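Local atomic coordinates of Tae4 (Agrobacterium tumefaciens, PDB entry 6IJF), a protein that is probably a type VI secretion amidase effector that cuts peptide bonds in the peptidoglycan of rival bacteria. Residues L97-R109 with Y150-Q162. Residues are numbered along the deposited sequence; the frame is centred on the assembly and turned at random.
Sequences LGEPDPYTPATAR and YYNSETIWFWPLQ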
ATOM      1  N   LEU C  97     -28.301 -18.978   5.615  1.00 46.40           N
ATOM      2  CA  LEU C  97     -27.520 -18.518   6.791  1.00 48.17           C
ATOM      3  C   LEU C  97     -28.390 -17.717   7.766  1.00 51.05           C
ATOM      4  O   LEU C  97     -27.937 -17.536   8.925  1.00 49.63           O
ATOM      5  CB  LEU C  97     -26.342 -17.692   6.282  1.00 51.88           C
ATOM      6  CG  LEU C  97     -24.991 -18.384   6.116  1.00 56.94           C
ATOM      7  CD1 LEU C  97     -25.125 -19.783   5.568  1.00 56.86           C
ATOM      8  CD2 LEU C  97     -24.048 -17.530   5.271  1.00 53.15           C
ATOM      9  N   GLY C  98     -29.552 -17.246   7.315  1.00 46.96           N
ATOM     10  CA  GLY C  98     -30.447 -16.413   8.140  1.00 51.38           C
ATOM     11  C   GLY C  98     -29.965 -14.970   8.237  1.00 47.32           C
ATOM     12  O   GLY C  98     -29.176 -14.545   7.355  1.00 42.05           O
ATOM     13  N   GLU C  99     -30.447 -14.234   9.237  1.00 45.76           N
ATOM     14  CA  GLU C  99     -30.188 -12.789   9.403  1.00 54.67           C
ATOM     15  C   GLU C  99     -28.715 -12.616   9.751  1.00 44.71           C
ATOM     16  O   GLU C  99     -28.215 -13.245  10.683  1.00 41.76           O
ATOM     17  CB  GLU C  99     -31.073 -12.154  10.495  1.00 56.05           C
ATOM     18  CG  GLU C  99     -32.512 -11.930  10.041  1.00 66.81           C
ATOM     19  CD  GLU C  99     -32.696 -11.236   8.695  1.00 72.42           C
ATOM     20  OE1 GLU C  99     -32.083 -10.157   8.475  1.00 80.04           O
ATOM     21  OE2 GLU C  99     -33.467 -11.767   7.858  1.00 86.91           O
ATOM     22  N   PRO C 100     -27.998 -11.758   9.010  1.00 42.87           N
ATOM     23  CA  PRO C 100     -26.605 -11.447   9.349  1.00 39.93           C
ATOM     24  C   PRO C 100     -26.554 -10.374  10.449  1.00 46.62           C
ATOM     25  O   PRO C 100     -27.558  -9.754  10.704  1.00 42.82           O
ATOM     26  CB  PRO C 100     -26.066 -10.905   8.023  1.00 41.46           C
ATOM     27  CG  PRO C 100     -27.264 -10.118   7.522  1.00 39.07           C
ATOM     28  CD  PRO C 100     -28.461 -11.033   7.823  1.00 39.46           C
ATOM     29  N   ASP C 101     -25.380 -10.153  11.036  1.00 45.64           N
ATOM     30  CA  ASP C 101     -25.096  -8.971  11.893  1.00 46.04           C
ATOM     31  C   ASP C 101     -24.749  -7.810  10.966  1.00 42.35           C
ATOM     32  O   ASP C 101     -23.731  -7.880  10.281  1.00 41.46           O
ATOM     33  CB  ASP C 101     -23.947  -9.275  12.865  1.00 48.32           C
ATOM     34  CG  ASP C 101     -24.218 -10.416  13.831  1.00 45.49           C
ATOM     35  OD1 ASP C 101     -25.384 -10.677  14.073  1.00 44.62           O
ATOM     36  OD2 ASP C 101     -23.259 -10.970  14.373  1.00 51.31           O
ATOM     37  N   PRO C 102     -25.547  -6.713  10.884  1.00 41.43           N
ATOM     38  CA  PRO C 102     -25.167  -5.551  10.079  1.00 40.73           C
ATOM     39  C   PRO C 102     -24.177  -4.630  10.810  1.00 40.33           C
ATOM     40  O   PRO C 102     -24.373  -4.362  11.980  1.00 45.92           O
ATOM     41  CB  PRO C 102     -26.494  -4.830   9.801  1.00 42.22           C
ATOM     42  CG  PRO C 102     -27.559  -5.477  10.671  1.00 45.07           C
ATOM     43  CD  PRO C 102     -26.861  -6.528  11.519  1.00 44.91           C
ATOM     44  N   TYR C 103     -23.133  -4.184  10.116  1.00 40.23           N
ATOM     45  CA  TYR C 103     -22.115  -3.261  10.654  1.00 40.37           C
ATOM     46  C   TYR C 103     -21.873  -2.108   9.687  1.00 46.01           C
ATOM     47  O   TYR C 103     -22.417  -2.060   8.533  1.00 43.48           O
ATOM     48  CB  TYR C 103     -20.811  -4.003  10.943  1.00 41.59           C
ATOM     49  CG  TYR C 103     -20.917  -5.009  12.047  1.00 40.53           C
ATOM     50  CD1 TYR C 103     -21.034  -4.598  13.355  1.00 40.56           C
ATOM     51  CD2 TYR C 103     -20.936  -6.377  11.789  1.00 40.61           C
ATOM     52  CE1 TYR C 103     -21.193  -5.505  14.390  1.00 41.52           C
ATOM     53  CE2 TYR C 103     -21.028  -7.307  12.813  1.00 39.22           C
ATOM     54  CZ  TYR C 103     -21.193  -6.864  14.123  1.00 44.59           C
ATOM     55  OH  TYR C 103     -21.287  -7.732  15.174  1.00 46.04           O
ATOM     56  N   THR C 104     -21.066  -1.172  10.190  1.00 46.68           N
ATOM     57  CA  THR C 104     -20.529   0.004   9.468  1.00 47.33           C
ATOM     58  C   THR C 104     -19.024  -0.152   9.353  1.00 41.80           C
ATOM     59  O   THR C 104     -18.409  -0.908  10.102  1.00 43.35           O
ATOM     60  CB  THR C 104     -20.884   1.281  10.237  1.00 46.63           C
ATOM     61  OG1 THR C 104     -20.240   1.229  11.518  1.00 44.19           O
ATOM     62  CG2 THR C 104     -22.380   1.432  10.357  1.00 47.88           C
ATOM     63  N   PRO C 105     -18.365   0.577   8.433  1.00 45.37           N
ATOM     64  CA  PRO C 105     -16.914   0.534   8.355  1.00 47.08           C
ATOM     65  C   PRO C 105     -16.212   0.711   9.711  1.00 44.14           C
ATOM     66  O   PRO C 105     -15.236   0.027   9.943  1.00 40.77           O
ATOM     67  CB  PRO C 105     -16.563   1.732   7.446  1.00 50.40           C
ATOM     68  CG  PRO C 105     -17.816   1.993   6.632  1.00 53.76           C
ATOM     69  CD  PRO C 105     -18.979   1.454   7.428  1.00 51.32           C
ATOM     70  N   ALA C 106     -16.687   1.625  10.583  1.00 40.30           N
ATOM     71  CA  ALA C 106     -15.987   1.907  11.860  1.00 48.30           C
ATOM     72  C   ALA C 106     -16.241   0.776  12.871  1.00 46.66           C
ATOM     73  O   ALA C 106     -15.471   0.724  13.859  1.00 48.14           O
ATOM     74  CB  ALA C 106     -16.381   3.252  12.441  1.00 52.93           C
ATOM     75  N   THR C 107     -17.220  -0.122  12.643  1.00 42.70           N
ATOM     76  CA  THR C 107     -17.577  -1.191  13.626  1.00 41.54           C
ATOM     77  C   THR C 107     -17.325  -2.623  13.119  1.00 43.74           C
ATOM     78  O   THR C 107     -17.269  -3.523  13.967  1.00 42.21           O
ATOM     79  CB  THR C 107     -19.015  -1.035  14.103  1.00 43.24           C
ATOM     80  OG1 THR C 107     -19.935  -1.025  13.003  1.00 42.17           O
ATOM     81  CG2 THR C 107     -19.165   0.239  14.907  1.00 48.04           C
ATOM     82  N   ALA C 108     -17.145  -2.851  11.821  1.00 40.53           N
ATOM     83  CA  ALA C 108     -17.098  -4.222  11.277  1.00 42.40           C
ATOM     84  C   ALA C 108     -15.914  -5.005  11.850  1.00 40.53           C
ATOM     85  O   ALA C 108     -16.081  -6.207  12.077  1.00 41.90           O
ATOM     86  CB  ALA C 108     -17.103  -4.213   9.763  1.00 43.21           C
ATOM     87  N   ARG C 109     -14.749  -4.403  12.063  1.00 39.37           N
ATOM     88  CA  ARG C 109     -13.556  -5.181  12.520  1.00 43.55           C
ATOM     89  C   ARG C 109     -13.799  -5.734  13.934  1.00 44.31           C
ATOM     90  O   ARG C 109     -13.569  -6.952  14.146  1.00 42.04           O
ATOM     91  CB  ARG C 109     -12.253  -4.373  12.459  1.00 45.74           C
ATOM     92  CG  ARG C 109     -11.022  -5.198  12.765  1.00 46.10           C
ATOM     93  CD  ARG C 109      -9.809  -4.350  13.039  1.00 52.36           C
ATOM     94  NE  ARG C 109      -9.861  -3.748  14.349  1.00 49.68           N
ATOM     95  CZ  ARG C 109     -10.156  -2.485  14.601  1.00 55.47           C
ATOM     96  NH1 ARG C 109     -10.384  -1.610  13.633  1.00 56.90           N
ATOM     97  NH2 ARG C 109     -10.169  -2.073  15.855  1.00 60.94           N
ATOM     98  N   TYR C 150     -13.630  -4.643   1.634  1.00 41.08           N
ATOM     99  CA  TYR C 150     -14.029  -3.296   1.140  1.00 41.70           C
ATOM    100  C   TYR C 150     -14.704  -2.534   2.283  1.00 46.08           C
ATOM    101  O   TYR C 150     -15.921  -2.361   2.302  1.00 43.64           O
ATOM    102  CB  TYR C 150     -14.958  -3.400  -0.067  1.00 39.56           C
ATOM    103  CG  TYR C 150     -14.234  -3.779  -1.323  1.00 39.99           C
ATOM    104  CD1 TYR C 150     -13.589  -2.820  -2.086  1.00 40.50           C
ATOM    105  CD2 TYR C 150     -14.178  -5.098  -1.737  1.00 38.80           C
ATOM    106  CE1 TYR C 150     -12.938  -3.155  -3.259  1.00 39.17           C
ATOM    107  CE2 TYR C 150     -13.514  -5.445  -2.900  1.00 38.13           C
ATOM    108  CZ  TYR C 150     -12.912  -4.472  -3.672  1.00 42.20           C
ATOM    109  OH  TYR C 150     -12.225  -4.839  -4.784  1.00 44.13           O
ATOM    110  N   TYR C 151     -13.921  -2.137   3.275  1.00 45.29           N
ATOM    111  CA  TYR C 151     -14.434  -1.369   4.430  1.00 49.41           C
ATOM    112  C   TYR C 151     -14.847   0.034   3.972  1.00 50.44           C
ATOM    113  O   TYR C 151     -15.543   0.684   4.728  1.00 66.22           O
ATOM    114  CB  TYR C 151     -13.400  -1.312   5.550  1.00 46.31           C
ATOM    115  CG  TYR C 151     -13.350  -2.509   6.455  1.00 45.18           C
ATOM    116  CD1 TYR C 151     -12.922  -3.751   6.001  1.00 44.92           C
ATOM    117  CD2 TYR C 151     -13.653  -2.382   7.798  1.00 51.40           C
ATOM    118  CE1 TYR C 151     -12.848  -4.837   6.846  1.00 50.48           C
ATOM    119  CE2 TYR C 151     -13.565  -3.453   8.654  1.00 49.83           C
ATOM    120  CZ  TYR C 151     -13.156  -4.689   8.186  1.00 50.40           C
ATOM    121  OH  TYR C 151     -13.077  -5.755   9.042  1.00 52.56           O
ATOM    122  N   ASN C 152     -14.607   0.416   2.715  1.00 59.12           N
ATOM    123  CA  ASN C 152     -15.106   1.708   2.174  1.00 64.95           C
ATOM    124  C   ASN C 152     -16.606   1.588   1.841  1.00 64.02           C
ATOM    125  O   ASN C 152     -17.169   2.567   1.360  1.00 75.71           O
ATOM    126  CB  ASN C 152     -14.266   2.217   0.990  1.00 65.28           C
ATOM    127  CG  ASN C 152     -14.242   1.300  -0.217  1.00 69.64           C
ATOM    128  OD1 ASN C 152     -14.270   0.079  -0.073  1.00 66.76           O
ATOM    129  ND2 ASN C 152     -14.137   1.871  -1.408  1.00 66.87           N
ATOM    130  N   SER C 153     -17.251   0.464   2.147  1.00 59.95           N
ATOM    131  CA  SER C 153     -18.659   0.199   1.779  1.00 48.56           C
ATOM    132  C   SER C 153     -19.601   0.902   2.767  1.00 48.83           C
ATOM    133  O   SER C 153     -19.168   1.249   3.876  1.00 54.79           O
ATOM    134  CB  SER C 153     -18.918  -1.297   1.648  1.00 48.74           C
ATOM    135  OG  SER C 153     -19.019  -1.918   2.913  1.00 48.98           O
ATOM    136  N   GLU C 154     -20.861   1.072   2.371  1.00 48.71           N
ATOM    137  CA  GLU C 154     -21.933   1.734   3.167  1.00 53.60           C
ATOM    138  C   GLU C 154     -22.327   0.865   4.371  1.00 52.94           C
ATOM    139  O   GLU C 154     -22.380   1.388   5.514  1.00 50.65           O
ATOM    140  CB  GLU C 154     -23.136   2.003   2.267  1.00 62.84           C
ATOM    141  CG  GLU C 154     -24.317   2.643   2.978  1.00 69.20           C
ATOM    142  CD  GLU C 154     -25.461   3.010   2.041  1.00 80.43           C
ATOM    143  OE1 GLU C 154     -25.883   2.138   1.248  1.00 71.88           O
ATOM    144  OE2 GLU C 154     -25.947   4.171   2.103  1.00 94.78           O
ATOM    145  N   THR C 155     -22.642  -0.407   4.136  1.00 43.30           N
ATOM    146  CA  THR C 155     -22.965  -1.374   5.209  1.00 44.48           C
ATOM    147  C   THR C 155     -22.177  -2.651   4.952  1.00 45.75           C
ATOM    148  O   THR C 155     -21.782  -2.920   3.797  1.00 42.31           O
ATOM    149  CB  THR C 155     -24.465  -1.676   5.354  1.00 48.38           C
ATOM    150  OG1 THR C 155     -24.893  -2.402   4.207  1.00 46.60           O
ATOM    151  CG2 THR C 155     -25.330  -0.438   5.487  1.00 48.46           C
ATOM    152  N   ILE C 156     -21.918  -3.368   6.027  1.00 39.70           N
ATOM    153  CA  ILE C 156     -21.205  -4.659   5.999  1.00 38.80           C
ATOM    154  C   ILE C 156     -22.089  -5.665   6.719  1.00 40.68           C
ATOM    155  O   ILE C 156     -22.461  -5.398   7.880  1.00 40.61           O
ATOM    156  CB  ILE C 156     -19.830  -4.483   6.646  1.00 40.83           C
ATOM    157  CG1 ILE C 156     -19.034  -3.426   5.875  1.00 41.51           C
ATOM    158  CG2 ILE C 156     -19.118  -5.819   6.758  1.00 38.86           C
ATOM    159  CD1 ILE C 156     -17.800  -2.949   6.558  1.00 44.84           C
ATOM    160  N   TRP C 157     -22.421  -6.766   6.046  1.00 35.84           N
ATOM    161  CA  TRP C 157     -23.182  -7.865   6.677  1.00 36.32           C
ATOM    162  C   TRP C 157     -22.214  -8.987   7.008  1.00 39.55           C
ATOM    163  O   TRP C 157     -21.442  -9.415   6.122  1.00 39.92           O
ATOM    164  CB  TRP C 157     -24.308  -8.363   5.778  1.00 39.43           C
ATOM    165  CG  TRP C 157     -25.381  -7.366   5.499  1.00 47.27           C
ATOM    166  CD1 TRP C 157     -25.648  -6.215   6.178  1.00 48.55           C
ATOM    167  CD2 TRP C 157     -26.400  -7.493   4.495  1.00 45.97           C
ATOM    168  NE1 TRP C 157     -26.745  -5.603   5.645  1.00 46.40           N
ATOM    169  CE2 TRP C 157     -27.229  -6.359   4.610  1.00 52.09           C
ATOM    170  CE3 TRP C 157     -26.688  -8.445   3.514  1.00 48.48           C
ATOM    171  CZ2 TRP C 157     -28.333  -6.159   3.779  1.00 48.92           C
ATOM    172  CZ3 TRP C 157     -27.765  -8.242   2.683  1.00 53.79           C
ATOM    173  CH2 TRP C 157     -28.576  -7.112   2.814  1.00 57.44           C
ATOM    174  N   PHE C 158     -22.286  -9.482   8.228  1.00 35.02           N
ATOM    175  CA  PHE C 158     -21.479 -10.637   8.688  1.00 36.89           C
ATOM    176  C   PHE C 158     -22.402 -11.770   9.131  1.00 38.70           C
ATOM    177  O   PHE C 158     -23.243 -11.566  10.024  1.00 41.02           O
ATOM    178  CB  PHE C 158     -20.558 -10.198   9.820  1.00 35.32           C
ATOM    179  CG  PHE C 158     -19.688 -11.304  10.325  1.00 34.92           C
ATOM    180  CD1 PHE C 158     -18.927 -12.045   9.449  1.00 34.49           C
ATOM    181  CD2 PHE C 158     -19.665 -11.630  11.678  1.00 41.97           C
ATOM    182  CE1 PHE C 158     -18.152 -13.102   9.902  1.00 34.06           C
ATOM    183  CE2 PHE C 158     -18.883 -12.683  12.132  1.00 41.28           C
ATOM    184  CZ  PHE C 158     -18.120 -13.409  11.244  1.00 36.14           C
ATOM    185  N   TRP C 159     -22.199 -12.954   8.558  1.00 39.70           N
ATOM    186  CA  TRP C 159     -22.811 -14.237   9.017  1.00 40.07           C
ATOM    187  C   TRP C 159     -21.747 -15.092   9.697  1.00 43.20           C
ATOM    188  O   TRP C 159     -20.925 -15.711   9.023  1.00 37.91           O
ATOM    189  CB  TRP C 159     -23.384 -14.995   7.830  1.00 40.99           C
ATOM    190  CG  TRP C 159     -24.501 -14.348   7.074  1.00 39.31           C
ATOM    191  CD1 TRP C 159     -25.828 -14.520   7.315  1.00 40.05           C
ATOM    192  CD2 TRP C 159     -24.421 -13.568   5.864  1.00 37.18           C
ATOM    193  NE1 TRP C 159     -26.574 -13.881   6.367  1.00 38.70           N
ATOM    194  CE2 TRP C 159     -25.745 -13.325   5.437  1.00 37.13           C
ATOM    195  CE3 TRP C 159     -23.377 -13.065   5.086  1.00 35.75           C
ATOM    196  CZ2 TRP C 159     -26.041 -12.552   4.325  1.00 39.59           C
ATOM    197  CZ3 TRP C 159     -23.675 -12.333   3.969  1.00 40.56           C
ATOM    198  CH2 TRP C 159     -24.987 -12.077   3.589  1.00 39.61           C
ATOM    199  N   PRO C 160     -21.704 -15.163  11.045  1.00 43.47           N
ATOM    200  CA  PRO C 160     -20.719 -16.005  11.728  1.00 44.97           C
ATOM    201  C   PRO C 160     -21.007 -17.505  11.526  1.00 44.77           C
ATOM    202  O   PRO C 160     -22.152 -17.850  11.491  1.00 44.75           O
ATOM    203  CB  PRO C 160     -20.863 -15.609  13.204  1.00 44.72           C
ATOM    204  CG  PRO C 160     -22.262 -15.081  13.312  1.00 46.35           C
ATOM    205  CD  PRO C 160     -22.588 -14.445  11.976  1.00 43.81           C
ATOM    206  N   LEU C 161     -19.968 -18.324  11.347  1.00 48.37           N
ATOM    207  CA  LEU C 161     -20.050 -19.802  11.184  1.00 48.19           C
ATOM    208  C   LEU C 161     -19.095 -20.513  12.151  1.00 51.62           C
ATOM    209  O   LEU C 161     -19.321 -21.697  12.497  1.00 57.92           O
ATOM    210  CB  LEU C 161     -19.687 -20.145   9.738  1.00 43.42           C
ATOM    211  CG  LEU C 161     -20.681 -19.683   8.688  1.00 48.44           C
ATOM    212  CD1 LEU C 161     -20.185 -20.108   7.331  1.00 46.95           C
ATOM    213  CD2 LEU C 161     -22.093 -20.212   8.953  1.00 53.79           C
ATOM    214  N   GLN C 162     -18.000 -19.852  12.507  1.00 47.21           N
ATOM    215  CA  GLN C 162     -16.968 -20.324  13.476  1.00 71.30           C
ATOM    216  C   GLN C 162     -16.612 -19.140  14.402  1.00 78.47           C
ATOM    217  O   GLN C 162     -16.827 -17.960  13.987  1.00 61.56           O
ATOM    218  CB  GLN C 162     -15.719 -20.816  12.719  1.00 67.20           C
ATOM    219  CG  GLN C 162     -14.902 -21.853  13.478  1.00 80.39           C
ATOM    220  CD  GLN C 162     -14.103 -22.700  12.519  1.00 78.79           C
ATOM    221  OE1 GLN C 162     -13.151 -22.223  11.910  1.00 75.53           O
ATOM    222  NE2 GLN C 162     -14.511 -23.952  12.349  1.00 80.91           N
TER
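Asp101 and Phe158 form an antiparallel hydrogen-bonded pair: Asp101 N gives to Phe158 O at 2.8 Å, and Phe158 N gives back to Asp101 O. Tyr103 and Ile156 repeat this two residues on, with Tyr103 N to Ile156 O at 2.6 Å and Ile156 N to Tyr103 O. Between them, Pro102 faces Trp157 in a non-hydrogen-bonded pair. The proline costs the pairing nothing, since at such a position its backbone N is not directed at 155-160. Pro102 CA makes a CA-H...O contact with Ile156 O at 3.5 Å.

A fifth bond uses a side chain. Trp159 NE1 donates to Gly98 O at 2.9 Å, and the oxygen lies in the indole plane, at the ring edge. The hydrogen bond is bent, with an N-H...O angle of 140°. Both indole faces are also covered: Pro100 CB sits over the five-membered ring, 3.5 Å from its centroid, and Leu97 CD2 lies over the opposite face. Bond and packing together fix the rotation of the indole. Trp159 CG stands beside its own backbone N (chi1 -63°), which turns the ring toward the 97-100 loop. Pro100 CG also leans off-centre over the Trp157 indole.

Beyond the strand, Ala108 CB meets Ile156 CD1 at 3.5 Å and Tyr151 CE2 at 3.8 Å, approaching that ring obliquely. Tyr151 OH is hydrogen-bonded to Thr143 OG1, and Asp101 OD2 forms a salt bridge with Arg115.

Strand 101-103 is one of the two edge strands, within this chain, of a five-stranded antiparallel sheet. It is laid against 155-160, which pairs on its other side with 116-122. Such a sheet is consistent with the papain-like fold of this peptidase clan.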